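Local coordinates for protein CurD (PDB 5KP7) that probably acts as a hydroxymethylglutaryl-CoA synthase-type acyltransferase of the thiolase-like superfamily and binds 4'-phosphopantetheine, at residues 31-39 against 78-89; 266-274 against 337-348. The protein carries 3 engineered substitutions. All blocks are in the same frame, centred on the assembly; numbering follows the deposited sequence. Where two conformers were deposited one is given.

Both contacts belong to the same mixed sheet, in different parts of it: interaction 1 lays a helix across the inner strand 29-36, whereas interaction 2 joins strand 270-273, outermost within this chain, to strand 343-351. Their centres lie about 23 Å apart and they do not touch. Each is largely buried, though each has an exposed end, at Arg89 in the first and at Asp338 in the second. The chemistry follows the geometry. Helix on strand means ring, methyl and CH-pi packing with a single direct hydrogen bond, while strand beside strand means a run of backbone bonds, one end of which reaches His274 near the phosphopantetheine pocket.

Interaction 1 of 2, residues 31-39 against 78-89; sequences EALSVYGGA and YAVNAAKPIIDR
Tyr78, in the first turn of helix 75-89, meets Tyr36 in a T-shaped stack, part of the helix-on-sheet packing of the thiolase-like fold: residues 78-89 run at 144° to strand residues 32-36, nearer antiparallel than parallel. The Tyr36 edge points into the Tyr78 face, CE2 over its centre, with centroids 4.8 Å apart and planes at 69°. Tyr78 OH and Ala39 N both donate to one water. One turn on, Asn81 CB makes a CH-pi contact 3.9 Å from the Tyr36 centroid; with CG anti to the backbone N (chi1 178°), that ring lies between Asn81 CB and Gly38 N. Other parts of the chain satisfy the polar ends, Leu428 N donating to Asn81 OD1 and Glu73 OE2 pairing with Tyr36 OH. Ala82 brings its CB to 4.0 Å from Tyr36 CB, and its carbonyl O accepts Ser34 OG at 2.7 Å, in the carbonyl plane. Pro85, where the helix kinks, has no N-H for the preceding turn and lays its CG 3.4 Å from Ser34 OG. Ile86 packs CG1 between Ser34 CB and Ala32 CB. Arg89 sets its guanidinium edge against Ala32 CB, 3.8 Å from NH1, and NH2 bonds weakly to a water held by Glu31 O.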
loop_
_atom_site.group_PDB
_atom_site.type_symbol
_atom_site.label_atom_id
_atom_site.label_comp_id
_atom_site.label_asym_id
_atom_site.label_seq_id
_atom_site.Cartn_x
_atom_site.Cartn_y
_atom_site.Cartn_z
ATOM N N GLU A 31 16.720 -6.986 8.973
ATOM C CA GLU A 31 17.526 -6.651 10.159
ATOM C C GLU A 31 17.013 -5.414 10.874
ATOM O O GLU A 31 17.064 -5.330 12.096
ATOM C CB GLU A 31 19.004 -6.443 9.733
ATOM C CG GLU A 31 19.917 -5.940 10.831
ATOM C CD GLU A 31 21.383 -5.822 10.462
ATOM O OE1 GLU A 31 21.873 -6.586 9.599
ATOM O OE2 GLU A 31 22.063 -4.963 11.088
ATOM N N ALA A 32 16.513 -4.448 10.114
ATOM C CA ALA A 32 15.980 -3.211 10.675
ATOM C C ALA A 32 14.935 -2.628 9.750
ATOM O O ALA A 32 15.001 -2.819 8.533
ATOM C CB ALA A 32 17.108 -2.213 10.915
ATOM N N LEU A 33 13.932 -1.978 10.348
ATOM C CA LEU A 33 12.833 -1.396 9.584
ATOM C C LEU A 33 12.527 -0.038 10.196
ATOM O O LEU A 33 12.342 0.075 11.423
ATOM C CB LEU A 33 11.585 -2.303 9.687
ATOM C CG LEU A 33 10.310 -1.922 8.897
ATOM C CD1 LEU A 33 9.408 -3.126 8.747
ATOM C CD2 LEU A 33 9.515 -0.808 9.540
ATOM N N SER A 34 12.394 0.969 9.349
ATOM C CA SER A 34 12.081 2.308 9.813
ATOM C C SER A 34 11.088 2.954 8.853
ATOM O O SER A 34 11.043 2.602 7.662
ATOM C CB SER A 34 13.369 3.104 9.978
ATOM O OG SER A 34 13.094 4.441 10.325
ATOM N N VAL A 35 10.258 3.849 9.387
ATOM C CA VAL A 35 9.119 4.424 8.644
ATOM C C VAL A 35 9.214 5.951 8.671
ATOM O O VAL A 35 9.608 6.512 9.699
ATOM C CB VAL A 35 7.801 4.018 9.345
ATOM C CG1 VAL A 35 6.593 4.777 8.787
ATOM C CG2 VAL A 35 7.609 2.517 9.267
ATOM N N TYR A 36 8.817 6.614 7.586
ATOM C CA TYR A 36 8.524 8.041 7.608
ATOM C C TYR A 36 7.126 8.227 7.056
ATOM O O TYR A 36 6.896 7.950 5.879
ATOM C CB TYR A 36 9.544 8.847 6.825
ATOM C CG TYR A 36 9.245 10.334 6.780
ATOM C CD1 TYR A 36 9.176 11.095 7.949
ATOM C CD2 TYR A 36 9.013 10.987 5.585
ATOM C CE1 TYR A 36 8.900 12.455 7.913
ATOM C CE2 TYR A 36 8.741 12.353 5.547
ATOM C CZ TYR A 36 8.679 13.085 6.721
ATOM O OH TYR A 36 8.435 14.453 6.733
ATOM N N GLY A 37 6.218 8.687 7.917
ATOM C CA GLY A 37 4.809 8.859 7.558
ATOM C C GLY A 37 4.406 10.290 7.280
ATOM O O GLY A 37 3.225 10.649 7.420
ATOM N N GLY A 38 5.387 11.100 6.910
ATOM C CA GLY A 38 5.184 12.487 6.496
ATOM C C GLY A 38 5.223 13.461 7.643
ATOM O O GLY A 38 5.328 13.071 8.819
ATOM N N ALA A 39 5.168 14.744 7.299
ATOM C CA ALA A 39 5.196 15.815 8.290
ATOM C C ALA A 39 3.806 16.392 8.593
ATOM O O ALA A 39 3.623 17.133 9.575
ATOM C CB ALA A 39 6.123 16.918 7.807
ATOM N N TYR A 78 11.634 11.794 1.529
ATOM C CA TYR A 78 10.865 10.817 2.280
ATOM C C TYR A 78 11.738 9.577 2.556
ATOM O O TYR A 78 11.755 9.062 3.686
ATOM C CB TYR A 78 9.593 10.431 1.507
ATOM C CG TYR A 78 8.354 11.156 1.941
ATOM C CD1 TYR A 78 8.207 12.528 1.746
ATOM C CD2 TYR A 78 7.300 10.475 2.557
ATOM C CE1 TYR A 78 7.045 13.187 2.156
ATOM C CE2 TYR A 78 6.158 11.131 2.959
ATOM C CZ TYR A 78 6.010 12.464 2.735
ATOM O OH TYR A 78 4.842 13.073 3.187
ATOM N N ALA A 79 12.409 9.087 1.517
ATOM C CA ALA A 79 13.261 7.911 1.628
ATOM C C ALA A 79 14.392 8.075 2.623
ATOM O O ALA A 79 14.663 7.175 3.436
ATOM C CB ALA A 79 13.826 7.526 0.270
ATOM N N VAL A 80 15.093 9.215 2.553
ATOM C CA VAL A 80 16.180 9.484 3.470
ATOM C C VAL A 80 15.670 9.560 4.918
ATOM O O VAL A 80 16.295 9.023 5.827
ATOM C CB VAL A 80 16.974 10.743 3.046
ATOM C CG1 VAL A 80 17.967 11.156 4.140
ATOM C CG2 VAL A 80 17.677 10.507 1.706
ATOM N N ASN A 81 14.539 10.231 5.143
ATOM C CA ASN A 81 13.964 10.293 6.470
ATOM C C ASN A 81 13.543 8.922 7.012
ATOM O O ASN A 81 13.673 8.670 8.231
ATOM C CB ASN A 81 12.831 11.312 6.499
ATOM C CG ASN A 81 13.343 12.737 6.379
ATOM O OD1 ASN A 81 14.365 13.084 6.951
ATOM N ND2 ASN A 81 12.614 13.575 5.672
ATOM N N ALA A 82 13.080 8.028 6.122
ATOM C CA ALA A 82 12.746 6.669 6.533
ATOM C C ALA A 82 14.002 5.865 6.898
ATOM O O ALA A 82 13.999 5.106 7.886
ATOM C CB ALA A 82 11.961 5.976 5.446
ATOM N N ALA A 83 15.089 6.030 6.148
ATOM C CA ALA A 83 16.294 5.241 6.351
ATOM C C ALA A 83 17.267 5.772 7.416
ATOM O O ALA A 83 18.077 5.016 7.927
ATOM C CB ALA A 83 17.028 5.079 5.029
ATOM N N LYS A 84 17.188 7.065 7.726
ATOM C CA LYS A 84 18.194 7.716 8.572
ATOM C C LYS A 84 18.346 7.029 9.953
ATOM O O LYS A 84 19.479 6.795 10.385
ATOM C CB LYS A 84 17.883 9.223 8.681
ATOM C CG LYS A 84 18.803 10.079 9.559
ATOM C CD LYS A 84 20.214 10.078 9.040
ATOM C CE LYS A 84 21.048 11.265 9.551
ATOM N NZ LYS A 84 20.849 11.574 10.989
ATOM N N PRO A 85 17.241 6.646 10.604
ATOM C CA PRO A 85 17.396 5.974 11.895
ATOM C C PRO A 85 18.138 4.652 11.806
ATOM O O PRO A 85 18.881 4.309 12.747
ATOM C CB PRO A 85 15.949 5.775 12.369
ATOM C CG PRO A 85 15.175 6.791 11.632
ATOM C CD PRO A 85 15.819 6.881 10.297
ATOM N N ILE A 86 17.982 3.942 10.694
ATOM C CA ILE A 86 18.717 2.700 10.461
ATOM C C ILE A 86 20.212 2.949 10.399
ATOM O O ILE A 86 20.990 2.299 11.114
ATOM C CB ILE A 86 18.255 1.979 9.188
ATOM C CG1 ILE A 86 16.808 1.515 9.362
ATOM C CG2 ILE A 86 19.193 0.817 8.870
ATOM C CD1 ILE A 86 16.192 0.861 8.150
ATOM N N ILE A 87 20.605 3.915 9.584
ATOM C CA ILE A 87 21.999 4.194 9.359
ATOM C C ILE A 87 22.633 4.780 10.621
ATOM O O ILE A 87 23.786 4.445 10.942
ATOM C CB ILE A 87 22.206 5.144 8.147
ATOM C CG1 ILE A 87 21.548 4.567 6.873
ATOM C CG2 ILE A 87 23.684 5.397 7.931
ATOM C CD1 ILE A 87 21.894 3.134 6.559
ATOM N N ASP A 88 21.905 5.635 11.325
ATOM C CA ASP A 88 22.446 6.237 12.560
ATOM C C ASP A 88 22.866 5.209 13.597
ATOM O O ASP A 88 23.785 5.493 14.376
ATOM C CB ASP A 88 21.427 7.132 13.235
ATOM C CG ASP A 88 21.213 8.464 12.522
ATOM O OD1 ASP A 88 21.998 8.900 11.656
ATOM O OD2 ASP A 88 20.232 9.119 12.905
ATOM N N ARG A 89 22.150 4.084 13.666
ATOM C CA ARG A 89 22.439 3.007 14.641
ATOM C C ARG A 89 23.637 2.145 14.255
ATOM O O ARG A 89 24.312 1.595 15.128
ATOM C CB ARG A 89 21.199 2.123 14.843
ATOM C CG ARG A 89 20.170 2.779 15.743
ATOM C CD ARG A 89 18.735 2.277 15.570
ATOM N NE ARG A 89 18.568 0.807 15.517
ATOM C CZ ARG A 89 18.095 0.088 14.475
ATOM N NH1 ARG A 89 17.761 0.651 13.335
ATOM N NH2 ARG A 89 17.967 -1.254 14.576
HETATM O O HOH W 1 16.558 -3.499 14.134
HETATM O O HOH W 2 11.866 8.052 10.241
HETATM O O HOH W 3 4.741 15.337 4.644
#

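Interaction 2 of 2, residues 266-274 against 337-348; sequences ESFDYLSFH and GDFSTPRRIGMF
Tyr270 OH takes the backbone N-H of Asp338 at 2.7 Å and 169°, in the loop that follows helix 325-336. Its ring gets there with CG anti to the carbonyl carbon (chi1 -62°), Tyr270 CE2 passing 3.8 Å from Phe339 CZ. With an alanine here, Asp338 N is likely to lose its acceptor and a gap to open beside Phe339. On Asp338 OD1, Ser340 N closes an Asx turn, Ser340 OG donates as well and Arg343 NH2 adds a salt bridge from above the carboxylate plane; Arg343 NE donates to Asp338 O. The strands pair in parallel, as in a beta-alpha-beta crossover: the intervening chain is mostly helical and holds no strand, consistent with the thiolase-like fold. Tyr270 O accepts Gly346 N (3.0 Å), Gly346 O accepts Ser272 N (2.8 Å), Ser272 O accepts Phe348 N and Phe348 O accepts His274 N. Before the strand proper the Asp269 carboxylate replaces a backbone acceptor: OD2 accepts Arg344 N at 2.9 Å through the anti lone pair; Arg344 O gets weak bonds from Asp269 N and Tyr270 N. Waters join Asp269 OD1 to Arg343 NH1 and Ser267 O to Arg344 NH1; Arg344 NE bridges to Asp211.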
loop_
_atom_site.group_PDB
_atom_site.type_symbol
_atom_site.label_atom_id
_atom_site.label_comp_id
_atom_site.label_asym_id
_atom_site.label_seq_id
_atom_site.Cartn_x
_atom_site.Cartn_y
_atom_site.Cartn_z
ATOM N N GLU A 266 -4.629 -21.607 10.117
ATOM C CA GLU A 266 -3.754 -22.166 11.152
ATOM C C GLU A 266 -2.282 -21.817 11.035
ATOM O O GLU A 266 -1.600 -21.781 12.046
ATOM C CB GLU A 266 -3.899 -23.702 11.229
ATOM C CG GLU A 266 -5.305 -24.162 11.547
ATOM C CD GLU A 266 -5.814 -23.585 12.855
ATOM O OE1 GLU A 266 -5.125 -23.744 13.898
ATOM O OE2 GLU A 266 -6.905 -22.967 12.859
ATOM N N SER A 267 -1.778 -21.565 9.827
ATOM C CA SER A 267 -0.348 -21.364 9.643
ATOM C C SER A 267 0.110 -19.940 9.860
ATOM O O SER A 267 1.299 -19.710 9.970
ATOM C CB SER A 267 0.069 -21.812 8.242
ATOM O OG SER A 267 -0.266 -23.185 8.090
ATOM N N PHE A 268 -0.814 -18.980 9.861
ATOM C CA PHE A 268 -0.456 -17.562 9.926
ATOM C C PHE A 268 -1.120 -16.961 11.146
ATOM O O PHE A 268 -2.338 -16.949 11.252
ATOM C CB PHE A 268 -0.875 -16.823 8.643
ATOM C CG PHE A 268 -0.347 -17.472 7.412
ATOM C CD1 PHE A 268 0.991 -17.364 7.090
ATOM C CD2 PHE A 268 -1.173 -18.263 6.618
ATOM C CE1 PHE A 268 1.503 -17.996 5.979
ATOM C CE2 PHE A 268 -0.664 -18.915 5.515
ATOM C CZ PHE A 268 0.678 -18.774 5.184
ATOM N N ASP A 269 -0.308 -16.492 12.073
ATOM C CA ASP A 269 -0.818 -15.751 13.241
ATOM C C ASP A 269 -1.396 -14.404 12.894
ATOM O O ASP A 269 -2.373 -13.958 13.530
ATOM C CB ASP A 269 0.286 -15.602 14.265
ATOM C CG ASP A 269 0.776 -16.933 14.742
ATOM O OD1 ASP A 269 -0.014 -17.639 15.394
ATOM O OD2 ASP A 269 1.910 -17.319 14.419
ATOM N N TYR A 270 -0.793 -13.742 11.901
ATOM C CA TYR A 270 -1.277 -12.464 11.376
ATOM C C TYR A 270 -1.169 -12.475 9.857
ATOM O O TYR A 270 -0.398 -13.271 9.297
ATOM C CB TYR A 270 -0.459 -11.299 11.938
ATOM C CG TYR A 270 -0.590 -11.203 13.434
ATOM C CD1 TYR A 270 -1.722 -10.652 14.013
ATOM C CD2 TYR A 270 0.376 -11.741 14.254
ATOM C CE1 TYR A 270 -1.872 -10.609 15.386
ATOM C CE2 TYR A 270 0.243 -11.705 15.643
ATOM C CZ TYR A 270 -0.882 -11.145 16.207
ATOM O OH TYR A 270 -1.060 -11.142 17.588
ATOM N N LEU A 271 -1.943 -11.605 9.223
ATOM C CA LEU A 271 -1.890 -11.377 7.776
ATOM C C LEU A 271 -1.770 -9.894 7.508
ATOM O O LEU A 271 -2.540 -9.098 8.053
ATOM C CB LEU A 271 -3.158 -11.917 7.121
ATOM C CG LEU A 271 -3.368 -13.422 7.231
ATOM C CD1 LEU A 271 -4.808 -13.750 6.889
ATOM C CD2 LEU A 271 -2.399 -14.209 6.360
ATOM N N SER A 272 -0.772 -9.521 6.693
ATOM C CA SER A 272 -0.560 -8.147 6.240
ATOM C C SER A 272 -0.757 -8.087 4.737
ATOM O O SER A 272 -0.365 -9.033 4.019
ATOM C CB SER A 272 0.837 -7.646 6.605
ATOM O OG SER A 272 0.804 -7.053 7.914
ATOM N N PHE A 273 -1.377 -7.006 4.278
ATOM C CA PHE A 273 -1.778 -6.886 2.865
ATOM C C PHE A 273 -1.368 -5.523 2.337
ATOM O O PHE A 273 -1.350 -4.535 3.098
ATOM C CB PHE A 273 -3.305 -6.929 2.757
ATOM C CG PHE A 273 -3.970 -8.253 3.142
ATOM C CD1 PHE A 273 -4.188 -8.580 4.466
ATOM C CD2 PHE A 273 -4.495 -9.088 2.166
ATOM C CE1 PHE A 273 -4.880 -9.745 4.800
ATOM C CE2 PHE A 273 -5.186 -10.258 2.488
ATOM C CZ PHE A 273 -5.344 -10.595 3.825
ATOM N N HIS A 274 -1.102 -5.429 1.023
ATOM C CA HIS A 274 -1.144 -4.147 0.366
ATOM C C HIS A 274 -2.534 -3.576 0.651
ATOM O O HIS A 274 -3.524 -4.258 0.433
ATOM C CB HIS A 274 -0.934 -4.262 -1.152
ATOM C CG HIS A 274 -1.146 -2.969 -1.846
ATOM N ND1 HIS A 274 -0.487 -1.836 -1.456
ATOM C CD2 HIS A 274 -2.019 -2.587 -2.808
ATOM C CE1 HIS A 274 -0.904 -0.814 -2.168
ATOM N NE2 HIS A 274 -1.832 -1.240 -2.997
ATOM N N GLY A 337 0.042 -6.127 17.311
ATOM C CA GLY A 337 -0.287 -7.512 17.612
ATOM C C GLY A 337 0.464 -8.032 18.829
ATOM O O GLY A 337 1.176 -7.286 19.495
ATOM N N ASP A 338 0.313 -9.322 19.123
ATOM C CA ASP A 338 0.907 -9.946 20.307
ATOM C C ASP A 338 2.052 -10.847 19.879
ATOM O O ASP A 338 1.835 -11.779 19.071
ATOM C CB ASP A 338 -0.142 -10.789 21.029
ATOM C CG ASP A 338 0.368 -11.324 22.344
ATOM O OD1 ASP A 338 1.254 -12.196 22.326
ATOM O OD2 ASP A 338 -0.138 -10.891 23.395
ATOM N N PHE A 339 3.251 -10.554 20.385
ATOM C CA PHE A 339 4.461 -11.327 20.067
ATOM C C PHE A 339 5.093 -11.840 21.349
ATOM O O PHE A 339 6.301 -11.924 21.472
ATOM C CB PHE A 339 5.410 -10.495 19.172
ATOM C CG PHE A 339 4.791 -10.171 17.878
ATOM C CD1 PHE A 339 3.896 -9.115 17.785
ATOM C CD2 PHE A 339 4.986 -10.987 16.762
ATOM C CE1 PHE A 339 3.218 -8.879 16.616
ATOM C CE2 PHE A 339 4.327 -10.727 15.568
ATOM C CZ PHE A 339 3.426 -9.666 15.513
ATOM N N SER A 340 4.261 -12.247 22.300
ATOM C CA SER A 340 4.807 -12.844 23.539
ATOM C C SER A 340 5.455 -14.222 23.278
ATOM O O SER A 340 6.208 -14.701 24.105
ATOM C CB SER A 340 3.735 -12.906 24.616
ATOM O OG SER A 340 2.620 -13.605 24.144
ATOM N N THR A 341 5.162 -14.839 22.124
ATOM C CA THR A 341 5.857 -16.002 21.590
ATOM C C THR A 341 6.098 -15.734 20.082
ATOM O O THR A 341 5.421 -14.878 19.539
ATOM C CB THR A 341 4.993 -17.249 21.806
ATOM O OG1 THR A 341 5.708 -18.411 21.409
ATOM C CG2 THR A 341 3.703 -17.206 21.080
ATOM N N PRO A 342 7.043 -16.447 19.411
ATOM C CA PRO A 342 7.230 -16.109 17.984
ATOM C C PRO A 342 5.982 -16.338 17.144
ATOM O O PRO A 342 5.214 -17.279 17.417
ATOM C CB PRO A 342 8.371 -17.037 17.538
ATOM C CG PRO A 342 9.137 -17.307 18.803
ATOM C CD PRO A 342 8.085 -17.383 19.879
ATOM N N ARG A 343 5.780 -15.469 16.149
ATOM C CA ARG A 343 4.576 -15.491 15.313
ATOM C C ARG A 343 4.950 -15.485 13.840
ATOM O O ARG A 343 5.939 -14.865 13.447
ATOM C CB ARG A 343 3.707 -14.258 15.574
ATOM C CG ARG A 343 3.375 -13.990 17.030
ATOM C CD ARG A 343 2.429 -15.033 17.620
ATOM N NE ARG A 343 1.970 -14.584 18.934
ATOM C CZ ARG A 343 1.320 -15.336 19.824
ATOM N NH1 ARG A 343 1.038 -16.627 19.575
ATOM N NH2 ARG A 343 0.970 -14.805 21.003
ATOM N N ARG A 344 4.130 -16.160 13.037
ATOM C CA ARG A 344 4.296 -16.169 11.592
ATOM C C ARG A 344 3.276 -15.244 10.964
ATOM O O ARG A 344 2.087 -15.250 11.322
ATOM C CB ARG A 344 4.191 -17.586 11.028
ATOM C CG ARG A 344 4.198 -17.633 9.495
ATOM C CD ARG A 344 4.491 -19.021 8.967
ATOM N NE ARG A 344 5.914 -19.368 9.057
ATOM C CZ ARG A 344 6.471 -20.222 9.916
ATOM N NH1 ARG A 344 5.756 -20.875 10.840
ATOM N NH2 ARG A 344 7.771 -20.439 9.854
ATOM N N ILE A 345 3.777 -14.393 10.061
ATOM C CA ILE A 345 2.973 -13.421 9.357
ATOM C C ILE A 345 2.960 -13.753 7.878
ATOM O O ILE A 345 4.028 -13.909 7.264
ATOM C CB ILE A 345 3.542 -11.987 9.558
ATOM C CG1 ILE A 345 3.703 -11.654 11.074
ATOM C CG2 ILE A 345 2.653 -10.967 8.858
ATOM C CD1 ILE A 345 4.326 -10.273 11.331
ATOM N N GLY A 346 1.760 -13.841 7.312
ATOM C CA GLY A 346 1.599 -13.972 5.863
ATOM C C GLY A 346 1.458 -12.605 5.237
ATOM O O GLY A 346 0.747 -11.732 5.775
ATOM N N MET A 347 2.124 -12.422 4.104
ATOM C CA MET A 347 2.238 -11.149 3.431
ATOM C C MET A 347 1.701 -11.250 2.004
ATOM O O MET A 347 2.162 -12.104 1.242
ATOM C CB MET A 347 3.730 -10.769 3.336
ATOM C CG MET A 347 4.480 -10.735 4.650
ATOM S SD MET A 347 4.364 -9.146 5.434
ATOM C CE MET A 347 5.477 -8.128 4.439
ATOM N N PHE A 348 0.789 -10.355 1.641
ATOM C CA PHE A 348 0.244 -10.288 0.268
ATOM C C PHE A 348 0.517 -8.943 -0.362
ATOM O O PHE A 348 0.048 -7.910 0.132
ATOM C CB PHE A 348 -1.260 -10.554 0.192
ATOM C CG PHE A 348 -1.793 -10.413 -1.209
ATOM C CD1 PHE A 348 -1.320 -11.253 -2.208
ATOM C CD2 PHE A 348 -2.656 -9.406 -1.550
ATOM C CE1 PHE A 348 -1.728 -11.116 -3.524
ATOM C CE2 PHE A 348 -3.084 -9.262 -2.885
ATOM C CZ PHE A 348 -2.596 -10.118 -3.863
HETATM O O HOH W 4 3.012 -21.065 11.514
HETATM O O HOH W 5 1.249 -18.741 17.645
#